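Local atomic coordinates of sensor histidine kinase PdtaS (Mycobacterium tuberculosis, PDB entry 2YKF), a protein that probably senses cyclic di-GMP as nutrients run short and responds by phosphorylating itself, passing the signal to its response regulator PdtaR. Residues A[44-49]-A[54-59]. Numbering follows the deposited sequence.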
loop_
_atom_site.group_PDB
_atom_site.type_symbol
_atom_site.label_atom_id
_atom_site.label_comp_id
_atom_site.label_asym_id
_atom_site.label_seq_id
_atom_site.Cartn_x
_atom_site.Cartn_y
_atom_site.Cartn_z
ATOM N N MET A 44 -4.098 -19.356 -4.060
ATOM C CA MET A 44 -3.107 -20.276 -4.584
ATOM C C MET A 44 -3.505 -21.708 -4.218
ATOM O O MET A 44 -3.714 -22.012 -3.071
ATOM C CB MET A 44 -1.743 -20.005 -3.982
ATOM C CG MET A 44 -0.673 -20.969 -4.526
ATOM S SD MET A 44 0.959 -20.683 -3.745
ATOM C CE MET A 44 1.456 -19.399 -4.856
ATOM N N TRP A 45 -3.558 -22.578 -5.219
ATOM C CA TRP A 45 -3.996 -23.989 -5.018
ATOM C C TRP A 45 -2.867 -24.926 -5.349
ATOM O O TRP A 45 -2.149 -24.692 -6.337
ATOM C CB TRP A 45 -5.140 -24.305 -5.969
ATOM C CG TRP A 45 -6.338 -23.468 -5.707
ATOM C CD1 TRP A 45 -6.684 -22.317 -6.295
ATOM C CD2 TRP A 45 -7.344 -23.770 -4.777
ATOM N NE1 TRP A 45 -7.867 -21.831 -5.768
ATOM C CE2 TRP A 45 -8.303 -22.734 -4.837
ATOM C CE3 TRP A 45 -7.566 -24.852 -3.930
ATOM C CZ2 TRP A 45 -9.476 -22.742 -4.048
ATOM C CZ3 TRP A 45 -8.722 -24.847 -3.124
ATOM C CH2 TRP A 45 -9.639 -23.795 -3.181
ATOM N N VAL A 46 -2.660 -25.936 -4.494
ATOM C CA VAL A 46 -1.738 -27.046 -4.790
ATOM C C VAL A 46 -2.547 -28.380 -4.876
ATOM O O VAL A 46 -3.734 -28.403 -4.482
ATOM C CB VAL A 46 -0.539 -27.172 -3.810
ATOM C CG1 VAL A 46 0.405 -25.874 -3.895
ATOM C CG2 VAL A 46 -0.984 -27.449 -2.323
ATOM N N ARG A 47 -1.907 -29.427 -5.423
ATOM C CA ARG A 47 -2.569 -30.724 -5.715
ATOM C C ARG A 47 -1.759 -31.769 -5.022
ATOM O O ARG A 47 -0.554 -31.897 -5.241
ATOM C CB ARG A 47 -2.565 -30.992 -7.222
ATOM C CG ARG A 47 -3.188 -32.330 -7.620
ATOM C CD ARG A 47 -3.251 -32.486 -9.124
ATOM N NE ARG A 47 -1.944 -32.846 -9.696
ATOM C CZ ARG A 47 -1.750 -33.161 -10.992
ATOM N NH1 ARG A 47 -2.776 -33.153 -11.845
ATOM N NH2 ARG A 47 -0.533 -33.489 -11.440
ATOM N N ARG A 48 -2.386 -32.499 -4.114
ATOM C CA ARG A 48 -1.630 -33.504 -3.384
ATOM C C ARG A 48 -1.470 -34.744 -4.263
ATOM O O ARG A 48 -2.009 -34.788 -5.370
ATOM C CB ARG A 48 -2.379 -33.929 -2.129
ATOM C CG ARG A 48 -3.347 -32.957 -1.561
ATOM C CD ARG A 48 -4.440 -33.757 -0.826
ATOM N NE ARG A 48 -4.318 -33.604 0.609
ATOM C CZ ARG A 48 -4.996 -34.300 1.514
ATOM N NH1 ARG A 48 -5.835 -35.260 1.151
ATOM N NH2 ARG A 48 -4.806 -34.031 2.801
ATOM N N ASP A 49 -0.739 -35.743 -3.739
ATOM C CA ASP A 49 -0.840 -37.158 -4.193
ATOM C C ASP A 49 -2.261 -37.540 -4.643
ATOM O O ASP A 49 -2.528 -37.863 -5.828
ATOM C CB ASP A 49 -0.386 -38.136 -3.074
ATOM C CG ASP A 49 -0.803 -37.691 -1.632
ATOM O OD1 ASP A 49 -1.964 -37.306 -1.356
ATOM O OD2 ASP A 49 0.063 -37.766 -0.747
ATOM N N VAL A 54 -5.802 -28.216 -2.376
ATOM C CA VAL A 54 -5.683 -27.468 -1.150
ATOM C C VAL A 54 -5.348 -26.007 -1.466
ATOM O O VAL A 54 -4.390 -25.715 -2.244
ATOM C CB VAL A 54 -4.533 -28.051 -0.317
ATOM C CG1 VAL A 54 -4.418 -27.358 1.044
ATOM C CG2 VAL A 54 -4.717 -29.568 -0.177
ATOM N N CYS A 55 -6.132 -25.084 -0.906
ATOM C CA CYS A 55 -5.756 -23.637 -1.006
ATOM C C CYS A 55 -4.723 -23.337 0.098
ATOM O O CYS A 55 -4.985 -23.543 1.318
ATOM C CB CYS A 55 -6.969 -22.718 -0.852
ATOM S SG CYS A 55 -6.517 -20.921 -0.811
ATOM N N VAL A 56 -3.536 -22.856 -0.307
ATOM C CA VAL A 56 -2.433 -22.716 0.625
ATOM C C VAL A 56 -2.078 -21.217 0.849
ATOM O O VAL A 56 -1.271 -20.943 1.715
ATOM C CB VAL A 56 -1.133 -23.462 0.164
ATOM C CG1 VAL A 56 -1.336 -25.031 0.145
ATOM C CG2 VAL A 56 -0.755 -22.993 -1.226
ATOM N N ALA A 57 -2.701 -20.295 0.113
ATOM C CA ALA A 57 -2.411 -18.853 0.301
ATOM C C ALA A 57 -3.461 -18.074 -0.376
ATOM O O ALA A 57 -4.147 -18.581 -1.294
ATOM C CB ALA A 57 -0.993 -18.425 -0.225
ATOM N N GLN A 58 -3.618 -16.814 0.071
ATOM C CA GLN A 58 -4.640 -15.985 -0.455
ATOM C C GLN A 58 -4.174 -14.523 -0.353
ATOM O O GLN A 58 -3.519 -14.134 0.664
ATOM C CB GLN A 58 -5.872 -16.154 0.453
ATOM C CG GLN A 58 -7.037 -15.128 0.146
ATOM C CD GLN A 58 -8.270 -15.473 1.000
ATOM O OE1 GLN A 58 -8.191 -16.317 1.890
ATOM N NE2 GLN A 58 -9.395 -14.840 0.717
ATOM N N CYS A 59 -4.463 -13.727 -1.340
ATOM C CA CYS A 59 -4.191 -12.287 -1.264
ATOM C C CYS A 59 -5.420 -11.473 -1.630
ATOM O O CYS A 59 -6.165 -11.871 -2.534
ATOM C CB CYS A 59 -3.041 -11.931 -2.228
ATOM S SG CYS A 59 -2.225 -10.334 -1.936
#
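The indole of Trp45 lies against Cys55, whose CB sits over one face of the six-membered ring, 3.6 Å from the centroid, in a CH-pi contact displaced toward the rim. Cys55 SG stands farther above the same face, 4.7 Å from that centroid, as a more distant sulfur-aromatic contact. Trp45 CG lies beside its own backbone N (chi1 -63°), which swings the indole across to the neighbouring strand; NE1 is hydrogen-bonded to Thr129 OG1 of strand 123-131. Trp45 and Cys55 form a non-hydrogen-bonded antiparallel pair, with the ring lying over Cys55 CB.

On the other side of the sheet, Val46 and Val56 cross at about a right angle, and their CG2 and CG1 methyls press together at a tight 3.5 Å. Beside them Met44 SD touches Val56 CG2 at 3.8 Å. Helix 6-13 covers this valine cluster through Leu6, Leu9 and Leu10, while Val27 of helix 18-38 meets Met44. Arg48 lays its CG on Val54 CG2, but its NH1 forms a salt bridge with Asp50 and its NH2 a hydrogen bond with His13.

Val46 and Val54 exchange two backbone hydrogen bonds, Val46 N to Val54 O (2.8 Å) and Val54 N to Val46 O (3.0 Å). Farther along, Met44 O accepts from Val56 N, yet Met44 N donates to Ala57 O (2.9 Å) from 35° above the plane of the Ala57 carbonyl. Val56 and Ala57 together stand opposite Met44, with psi of Val56 dropping to -6°, away from the extended values of its neighbours: a beta bulge in the antiparallel hairpin 41-47/53-59, within the central sheet of the GAF domain.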